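Local atomic coordinates of hypothetical protein PH1897 (Pyrococcus horikoshii, PDB entry 1VDW), a protein that probably hydrolyses fructose 1,6-bisphosphate to fructose 6-phosphate and phosphate with magnesium as cofactor, as a homodimeric member of the inositol monophosphatase superfamily. Residues A10-R15 with I55-D60; A114-P119 with R123-I128. All coordinates share one frame; numbering follows the deposited sequence. Where two conformers were deposited one is given.

Interaction 1 joins two helices on one face of the large mixed sheet, and interaction 2 pairs two neighbouring strands of that sheet. Their centres lie about 14 Å apart, and helix residues 10-15 touch both strands: A10 CB reaches F115 CD2 at 3.6 Å, I13 CD1 meets F115 CZ at 3.8 Å, and I14 CD1 approaches L124 CD2 at 4.0 Å. I13 and F115 thus join the two contacts into one apolar layer. Neither contact includes a predicted magnesium ligand. Interaction 2 comes nearer to that site, the side chain of I116 being about 7 Å from that of D87, whereas in interaction 1 the side chain of I13 is about 10 Å from that of L86.

Interaction 1 of 2, residues A10-R15 with I55-D60; sequences AIDIIR and ISKFKD
K57 spans the gap between the two helices and ends on D12, while the next residue of each helix, I13 and F58, makes the second contact. The backbones are well separated, with 8.3 Å between I13 CA and K57 CA, and the contact is carried by side-chain ends. The lysine chain leaves its helix with CG opposite the backbone N (chi1 -177°), bends once at chi2 (71°) and then runs extended, which brings NZ to 3.0 Å from D12 OD2. The two side chains cross at about a right angle, and the ammonium approaches this oxygen from above the carboxylate plane, 41° out of it. K57 CE also lies 3.8 Å from D12 CB, adding carbon contact to the salt bridge. The same OD2 is claimed by K8 from within the first helix, so two lysines share one acidic oxygen. A methionine in place of K57 would probably take the charge away from this side of D12, leaving its carboxylate with K8 and without the bridge between the helices. Beside the bridge, the apolar part is narrow: I13 CD1 touches F58 CZ at 3.6 Å, approaching the ring obliquely. F58 also touches W6 and I9 of helix 3-20, and V65 of strand 64-67. Helices 3-20 and 45-60 therefore lie side by side over the large sheet, with I13 resting on strand 110-118 and the D12-K57 bridge on the more exposed side.

Interaction 2 of 2, residues A114-P119 with R123-I128; sequences AFIYEP and RLYEGI
E118 and R123 face each other as a hydrogen-bonded pair, and their torsions send both chains the same way: E118 sets CG opposite its backbone N (chi1 179°), R123 places CG opposite its carbonyl carbon (chi1 -72°), and both then run extended, side by side. E118 OE1 consequently takes two donors. R123 NH1 reaches E118 OE1 at 3.0 Å on the syn side, within a salt bridge whose carboxylate and guanidinium planes stand 73° apart, and Y125 OH donates to the same OE1 at 2.9 Å, nearly in line with the C-O bond. The other carboxylate oxygen, OE2, binds Y181, Y125 OH also pairs with R184, and R123 NH2 bonds to the carbonyl of G95 of the second subunit, so this cluster reaches the dimer interface. Further along the same face, I116 CB lies 4.2 Å from Y125 CB. On the sheet's other face, L124 CD1 meets F115 CD1 at 3.7 Å, slanting toward the ring. Six backbone bonds fix the register, among them Y125 N to I116 O at 2.8 Å and E118 N to R123 O at 2.9 Å. Helix 3-20 covers the face bearing F115 and L124, and helices 175-184 and 199-211 cover the one bearing I116 and Y125. This is an antiparallel beta hairpin within a layered alpha/beta sandwich, as in the inositol monophosphatase superfamily.

Interaction 1 of 2, residues A10-R15 with I55-D60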
ATOM      1  N   ALA A  10     -24.267   5.569   6.588  1.00 13.66           N
ATOM      2  CA  ALA A  10     -22.982   4.994   6.198  1.00 13.19           C
ATOM      3  C   ALA A  10     -23.221   3.755   5.337  1.00 13.38           C
ATOM      4  O   ALA A  10     -22.540   3.541   4.330  1.00 13.37           O
ATOM      5  CB  ALA A  10     -22.173   4.627   7.434  1.00 13.15           C
ATOM      6  N   ILE A  11     -24.195   2.939   5.731  1.00 13.73           N
ATOM      7  CA  ILE A  11     -24.506   1.738   4.971  1.00 13.67           C
ATOM      8  C   ILE A  11     -25.060   2.089   3.589  1.00 14.23           C
ATOM      9  O   ILE A  11     -24.725   1.436   2.606  1.00 14.90           O
ATOM     10  CB  ILE A  11     -25.510   0.841   5.716  1.00 15.17           C
ATOM     11  CG1 ILE A  11     -24.925   0.431   7.068  1.00 15.39           C
ATOM     12  CG2 ILE A  11     -25.838  -0.387   4.872  1.00 15.53           C
ATOM     13  CD1 ILE A  11     -23.584  -0.254   6.982  1.00 19.42           C
ATOM     14  N   ASP A  12     -25.913   3.108   3.506  1.00 13.91           N
ATOM     15  CA  ASP A  12     -26.442   3.509   2.204  1.00 15.33           C
ATOM     16  C   ASP A  12     -25.257   3.867   1.309  1.00 15.37           C
ATOM     17  O   ASP A  12     -25.236   3.541   0.124  1.00 15.86           O
ATOM     18  CB  ASP A  12     -27.358   4.736   2.311  1.00 17.26           C
ATOM     19  CG  ASP A  12     -28.642   4.459   3.074  1.00 17.58           C
ATOM     20  OD1 ASP A  12     -29.086   3.293   3.118  1.00 20.54           O
ATOM     21  OD2 ASP A  12     -29.217   5.427   3.615  1.00 20.46           O
ATOM     22  N   ILE A  13     -24.273   4.547   1.889  1.00 14.54           N
ATOM     23  CA  ILE A  13     -23.088   4.952   1.148  1.00 14.82           C
ATOM     24  C   ILE A  13     -22.254   3.750   0.704  1.00 14.56           C
ATOM     25  O   ILE A  13     -21.783   3.709  -0.432  1.00 14.48           O
ATOM     26  CB  ILE A  13     -22.241   5.934   1.985  1.00 15.25           C
ATOM     27  CG1 ILE A  13     -23.001   7.259   2.115  1.00 16.28           C
ATOM     28  CG2 ILE A  13     -20.875   6.145   1.339  1.00 16.02           C
ATOM     29  CD1 ILE A  13     -22.382   8.246   3.075  1.00 16.27           C
ATOM     30  N   ILE A  14     -22.077   2.769   1.584  1.00 12.98           N
ATOM     31  CA  ILE A  14     -21.324   1.572   1.211  1.00 14.69           C
ATOM     32  C   ILE A  14     -21.982   0.978  -0.029  1.00 15.10           C
ATOM     33  O   ILE A  14     -21.318   0.666  -1.015  1.00 15.12           O
ATOM     34  CB  ILE A  14     -21.333   0.502   2.337  1.00 14.82           C
ATOM     35  CG1 ILE A  14     -20.403   0.929   3.471  1.00 16.62           C
ATOM     36  CG2 ILE A  14     -20.903  -0.861   1.785  1.00 16.66           C
ATOM     37  CD1 ILE A  14     -20.376  -0.035   4.636  1.00 17.16           C
ATOM     38  N   ARG A  15     -23.302   0.831   0.025  1.00 15.08           N
ATOM     39  CA  ARG A  15     -24.044   0.268  -1.094  1.00 14.32           C
ATOM     40  C   ARG A  15     -23.928   1.111  -2.362  1.00 15.08           C
ATOM     41  O   ARG A  15     -23.701   0.574  -3.448  1.00 15.72           O
ATOM     42  CB  ARG A  15     -25.509   0.088  -0.698  1.00 15.20           C
ATOM     43  CG  ARG A  15     -25.688  -0.958   0.385  1.00 13.47           C
ATOM     44  CD  ARG A  15     -27.106  -0.988   0.921  1.00 14.63           C
ATOM     45  NE  ARG A  15     -27.280  -2.077   1.873  1.00 14.92           N
ATOM     46  CZ  ARG A  15     -28.288  -2.170   2.732  1.00 14.62           C
ATOM     47  NH1 ARG A  15     -29.227  -1.234   2.768  1.00 15.58           N
ATOM     48  NH2 ARG A  15     -28.357  -3.205   3.557  1.00 14.95           N
ATOM     49  N   ILE A  55     -21.978  13.505  -2.018  1.00 23.87           N
ATOM     50  CA  ILE A  55     -22.307  14.896  -1.732  1.00 24.54           C
ATOM     51  C   ILE A  55     -23.811  15.134  -1.802  1.00 24.55           C
ATOM     52  O   ILE A  55     -24.382  15.803  -0.940  1.00 24.51           O
ATOM     53  CB  ILE A  55     -21.594  15.853  -2.708  1.00 25.10           C
ATOM     54  CG1 ILE A  55     -20.077  15.713  -2.552  1.00 26.20           C
ATOM     55  CG2 ILE A  55     -22.029  17.288  -2.443  1.00 26.90           C
ATOM     56  CD1 ILE A  55     -19.572  15.962  -1.140  1.00 26.87           C
ATOM     57  N   SER A  56     -24.452  14.578  -2.825  1.00 24.08           N
ATOM     58  CA  SER A  56     -25.892  14.739  -2.987  1.00 24.52           C
ATOM     59  C   SER A  56     -26.611  14.160  -1.774  1.00 23.09           C
ATOM     60  O   SER A  56     -27.584  14.729  -1.282  1.00 23.42           O
ATOM     61  CB  SER A  56     -26.365  14.027  -4.256  1.00 25.34           C
ATOM     62  OG  SER A  56     -26.131  12.633  -4.176  1.00 31.02           O
ATOM     63  N   LYS A  57     -26.116  13.026  -1.295  1.00 22.16           N
ATOM     64  CA  LYS A  57     -26.695  12.348  -0.141  1.00 21.72           C
ATOM     65  C   LYS A  57     -26.817  13.283   1.060  1.00 21.26           C
ATOM     66  O   LYS A  57     -27.893  13.429   1.642  1.00 21.82           O
ATOM     67  CB  LYS A  57     -25.827  11.142   0.230  1.00 23.27           C
ATOM     68  CG  LYS A  57     -26.352  10.303   1.381  1.00 24.48           C
ATOM     69  CD  LYS A  57     -27.588   9.511   0.985  1.00 25.92           C
ATOM     70  CE  LYS A  57     -27.955   8.498   2.062  1.00 26.11           C
ATOM     71  NZ  LYS A  57     -29.144   7.680   1.690  1.00 26.51           N
ATOM     72  N   PHE A  58     -25.713  13.925   1.423  1.00 19.79           N
ATOM     73  CA  PHE A  58     -25.706  14.833   2.563  1.00 19.25           C
ATOM     74  C   PHE A  58     -26.379  16.167   2.274  1.00 20.14           C
ATOM     75  O   PHE A  58     -27.005  16.753   3.158  1.00 18.76           O
ATOM     76  CB  PHE A  58     -24.270  15.046   3.042  1.00 18.82           C
ATOM     77  CG  PHE A  58     -23.651  13.813   3.636  1.00 19.13           C
ATOM     78  CD1 PHE A  58     -24.130  13.290   4.833  1.00 18.36           C
ATOM     79  CD2 PHE A  58     -22.619  13.150   2.983  1.00 17.77           C
ATOM     80  CE1 PHE A  58     -23.593  12.124   5.374  1.00 19.12           C
ATOM     81  CE2 PHE A  58     -22.074  11.982   3.514  1.00 18.95           C
ATOM     82  CZ  PHE A  58     -22.563  11.467   4.712  1.00 18.65           C
ATOM     83  N   LYS A  59     -26.262  16.645   1.040  1.00 20.91           N
ATOM     84  CA  LYS A  59     -26.887  17.909   0.668  1.00 22.14           C
ATOM     85  C   LYS A  59     -28.399  17.785   0.820  1.00 22.68           C
ATOM     86  O   LYS A  59     -29.051  18.674   1.368  1.00 22.11           O
ATOM     87  CB  LYS A  59     -26.543  18.277  -0.778  1.00 23.62           C
ATOM     88  CG  LYS A  59     -27.136  19.603  -1.233  1.00 26.29           C
ATOM     89  CD  LYS A  59     -26.770  19.917  -2.675  1.00 28.59           C
ATOM     90  CE  LYS A  59     -27.399  21.225  -3.132  1.00 30.59           C
ATOM     91  NZ  LYS A  59     -26.956  22.379  -2.301  1.00 31.93           N
ATOM     92  N   ASP A  60     -28.949  16.671   0.341  1.00 22.44           N
ATOM     93  CA  ASP A  60     -30.387  16.432   0.416  1.00 23.26           C
ATOM     94  C   ASP A  60     -30.888  16.276   1.848  1.00 22.59           C
ATOM     95  O   ASP A  60     -32.077  16.448   2.114  1.00 22.23           O
ATOM     96  CB  ASP A  60     -30.770  15.192  -0.398  1.00 25.47           C
ATOM     97  CG  ASP A  60     -30.440  15.336  -1.872  1.00 27.56           C
ATOM     98  OD1 ASP A  60     -30.372  16.484  -2.361  1.00 29.34           O
ATOM     99  OD2 ASP A  60     -30.262  14.300  -2.548  1.00 31.32           O
TER

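Interaction 2 of 2, residues A114-P119 with R123-I128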
ATOM      1  N   ALA A 114     -17.904   9.230  12.854  1.00 10.58           N
ATOM      2  CA  ALA A 114     -17.064   9.234  11.674  1.00  9.98           C
ATOM      3  C   ALA A 114     -16.906   7.808  11.193  1.00  9.91           C
ATOM      4  O   ALA A 114     -16.961   6.860  11.985  1.00 10.08           O
ATOM      5  CB  ALA A 114     -15.696   9.825  11.990  1.00 11.14           C
ATOM      6  N   PHE A 115     -16.747   7.644   9.887  1.00  8.63           N
ATOM      7  CA  PHE A 115     -16.523   6.316   9.349  1.00  8.53           C
ATOM      8  C   PHE A 115     -15.594   6.401   8.161  1.00  8.55           C
ATOM      9  O   PHE A 115     -15.481   7.434   7.495  1.00  8.52           O
ATOM     10  CB  PHE A 115     -17.847   5.617   8.958  1.00  9.22           C
ATOM     11  CG  PHE A 115     -18.426   6.047   7.632  1.00  9.30           C
ATOM     12  CD1 PHE A 115     -17.981   5.478   6.439  1.00 11.39           C
ATOM     13  CD2 PHE A 115     -19.451   6.983   7.581  1.00 11.26           C
ATOM     14  CE1 PHE A 115     -18.557   5.834   5.217  1.00 12.62           C
ATOM     15  CE2 PHE A 115     -20.031   7.342   6.364  1.00 12.35           C
ATOM     16  CZ  PHE A 115     -19.583   6.766   5.183  1.00 12.37           C
ATOM     17  N   ILE A 116     -14.884   5.304   7.952  1.00  7.80           N
ATOM     18  CA  ILE A 116     -13.985   5.156   6.824  1.00  8.02           C
ATOM     19  C   ILE A 116     -14.317   3.784   6.260  1.00  7.47           C
ATOM     20  O   ILE A 116     -14.305   2.785   6.982  1.00  8.62           O
ATOM     21  CB  ILE A 116     -12.497   5.196   7.250  1.00  7.56           C
ATOM     22  CG1 ILE A 116     -12.122   6.624   7.658  1.00  8.43           C
ATOM     23  CG2 ILE A 116     -11.596   4.720   6.098  1.00  8.74           C
ATOM     24  CD1 ILE A 116     -10.758   6.742   8.320  1.00  9.98           C
ATOM     25  N   TYR A 117     -14.630   3.750   4.967  0.50  8.04           N
ATOM     26  CA  TYR A 117     -14.969   2.516   4.265  0.50  7.59           C
ATOM     27  C   TYR A 117     -13.796   2.103   3.380  0.50  8.43           C
ATOM     28  O   TYR A 117     -13.409   2.844   2.477  0.50  9.37           O
ATOM     29  CB  TYR A 117     -16.232   2.730   3.412  0.50  8.37           C
ATOM     30  CG  TYR A 117     -16.623   1.550   2.543  0.50  7.14           C
ATOM     31  CD1 TYR A 117     -16.610   0.253   3.051  0.50  6.61           C
ATOM     32  CD2 TYR A 117     -17.019   1.733   1.216  0.50  7.91           C
ATOM     33  CE1 TYR A 117     -16.979  -0.836   2.263  0.50  6.78           C
ATOM     34  CE2 TYR A 117     -17.392   0.646   0.417  0.50  6.83           C
ATOM     35  CZ  TYR A 117     -17.368  -0.633   0.950  0.50  6.58           C
ATOM     36  OH  TYR A 117     -17.722  -1.710   0.170  0.50  7.02           O
ATOM     37  N   GLU A 118     -13.233   0.927   3.652  1.00  8.08           N
ATOM     38  CA  GLU A 118     -12.096   0.400   2.891  1.00  7.72           C
ATOM     39  C   GLU A 118     -12.724  -0.751   2.095  1.00  8.20           C
ATOM     40  O   GLU A 118     -12.725  -1.906   2.521  1.00  8.50           O
ATOM     41  CB  GLU A 118     -11.035  -0.103   3.869  1.00  8.03           C
ATOM     42  CG  GLU A 118      -9.818  -0.693   3.186  1.00  7.59           C
ATOM     43  CD  GLU A 118      -8.730  -1.177   4.135  1.00  8.37           C
ATOM     44  OE1 GLU A 118      -8.977  -1.321   5.354  1.00 10.06           O
ATOM     45  OE2 GLU A 118      -7.611  -1.440   3.638  1.00  9.24           O
ATOM     46  N   PRO A 119     -13.247  -0.447   0.900  1.00  9.65           N
ATOM     47  CA  PRO A 119     -13.913  -1.439   0.052  1.00  9.62           C
ATOM     48  C   PRO A 119     -13.222  -2.715  -0.388  1.00 10.06           C
ATOM     49  O   PRO A 119     -13.851  -3.767  -0.413  1.00 10.73           O
ATOM     50  CB  PRO A 119     -14.376  -0.611  -1.151  1.00 10.47           C
ATOM     51  CG  PRO A 119     -13.341   0.419  -1.257  0.50  9.12           C
ATOM     52  CD  PRO A 119     -13.129   0.833   0.178  1.00  9.46           C
ATOM     53  N   ARG A 123     -14.216  -3.476   4.693  1.00  9.82           N
ATOM     54  CA  ARG A 123     -14.074  -3.008   6.064  1.00  9.82           C
ATOM     55  C   ARG A 123     -14.721  -1.674   6.355  1.00 10.07           C
ATOM     56  O   ARG A 123     -14.505  -0.696   5.633  1.00 11.43           O
ATOM     57  CB  ARG A 123     -12.602  -2.877   6.432  1.00 10.87           C
ATOM     58  CG  ARG A 123     -11.861  -4.157   6.610  1.00 13.13           C
ATOM     59  CD  ARG A 123     -10.410  -3.793   6.838  1.00 16.17           C
ATOM     60  NE  ARG A 123      -9.540  -4.952   6.874  1.00 18.69           N
ATOM     61  CZ  ARG A 123      -8.219  -4.899   6.733  1.00 16.77           C
ATOM     62  NH1 ARG A 123      -7.596  -3.732   6.540  1.00 13.35           N
ATOM     63  NH2 ARG A 123      -7.519  -6.022   6.782  1.00 19.33           N
ATOM     64  N   LEU A 124     -15.498  -1.625   7.427  1.00  9.48           N
ATOM     65  CA  LEU A 124     -16.116  -0.375   7.835  1.00  8.92           C
ATOM     66  C   LEU A 124     -15.553   0.020   9.191  1.00  8.81           C
ATOM     67  O   LEU A 124     -15.798  -0.660  10.191  1.00  9.49           O
ATOM     68  CB  LEU A 124     -17.642  -0.497   7.940  1.00 10.09           C
ATOM     69  CG  LEU A 124     -18.340   0.787   8.424  1.00 11.59           C
ATOM     70  CD1 LEU A 124     -18.098   1.910   7.432  1.00 12.84           C
ATOM     71  CD2 LEU A 124     -19.838   0.547   8.590  1.00 12.74           C
ATOM     72  N   TYR A 125     -14.762   1.093   9.213  1.00  8.79           N
ATOM     73  CA  TYR A 125     -14.194   1.612  10.452  1.00  7.64           C
ATOM     74  C   TYR A 125     -15.138   2.704  10.929  1.00  8.55           C
ATOM     75  O   TYR A 125     -15.570   3.546  10.137  1.00  9.17           O
ATOM     76  CB  TYR A 125     -12.825   2.257  10.216  1.00  7.84           C
ATOM     77  CG  TYR A 125     -11.745   1.343   9.700  1.00  7.81           C
ATOM     78  CD1 TYR A 125     -10.781   0.821  10.559  1.00  8.77           C
ATOM     79  CD2 TYR A 125     -11.657   1.037   8.340  1.00  7.67           C
ATOM     80  CE1 TYR A 125      -9.745   0.018  10.072  1.00  8.96           C
ATOM     81  CE2 TYR A 125     -10.633   0.241   7.847  1.00  9.12           C
ATOM     82  CZ  TYR A 125      -9.685  -0.262   8.715  1.00  8.14           C
ATOM     83  OH  TYR A 125      -8.659  -1.039   8.218  1.00  9.89           O
ATOM     84  N   GLU A 126     -15.448   2.691  12.220  1.00  9.20           N
ATOM     85  CA  GLU A 126     -16.328   3.698  12.787  1.00  9.72           C
ATOM     86  C   GLU A 126     -15.731   4.278  14.055  1.00  9.83           C
ATOM     87  O   GLU A 126     -15.091   3.578  14.839  1.00 10.47           O
ATOM     88  CB  GLU A 126     -17.701   3.102  13.106  1.00 10.55           C
ATOM     89  CG  GLU A 126     -18.455   2.599  11.894  1.00 11.66           C
ATOM     90  CD  GLU A 126     -19.774   1.963  12.273  1.00 13.34           C
ATOM     91  OE1 GLU A 126     -20.825   2.631  12.143  1.00 13.62           O
ATOM     92  OE2 GLU A 126     -19.751   0.799  12.715  1.00 13.90           O
ATOM     93  N   GLY A 127     -15.946   5.573  14.242  1.00 10.62           N
ATOM     94  CA  GLY A 127     -15.456   6.249  15.423  1.00 11.40           C
ATOM     95  C   GLY A 127     -16.630   6.948  16.072  1.00 12.09           C
ATOM     96  O   GLY A 127     -17.333   7.725  15.428  1.00 12.19           O
ATOM     97  N   ILE A 128     -16.855   6.643  17.344  1.00 12.95           N
ATOM     98  CA  ILE A 128     -17.950   7.244  18.088  1.00 14.49           C
ATOM     99  C   ILE A 128     -17.364   7.843  19.355  1.00 13.58           C
ATOM    100  O   ILE A 128     -17.144   7.140  20.342  1.00 14.23           O
ATOM    101  CB  ILE A 128     -19.011   6.192  18.469  1.00 14.90           C
ATOM    102  CG1 ILE A 128     -19.477   5.451  17.212  1.00 15.84           C
ATOM    103  CG2 ILE A 128     -20.187   6.874  19.163  1.00 15.69           C
ATOM    104  CD1 ILE A 128     -20.398   4.269  17.487  1.00 18.14           C
TER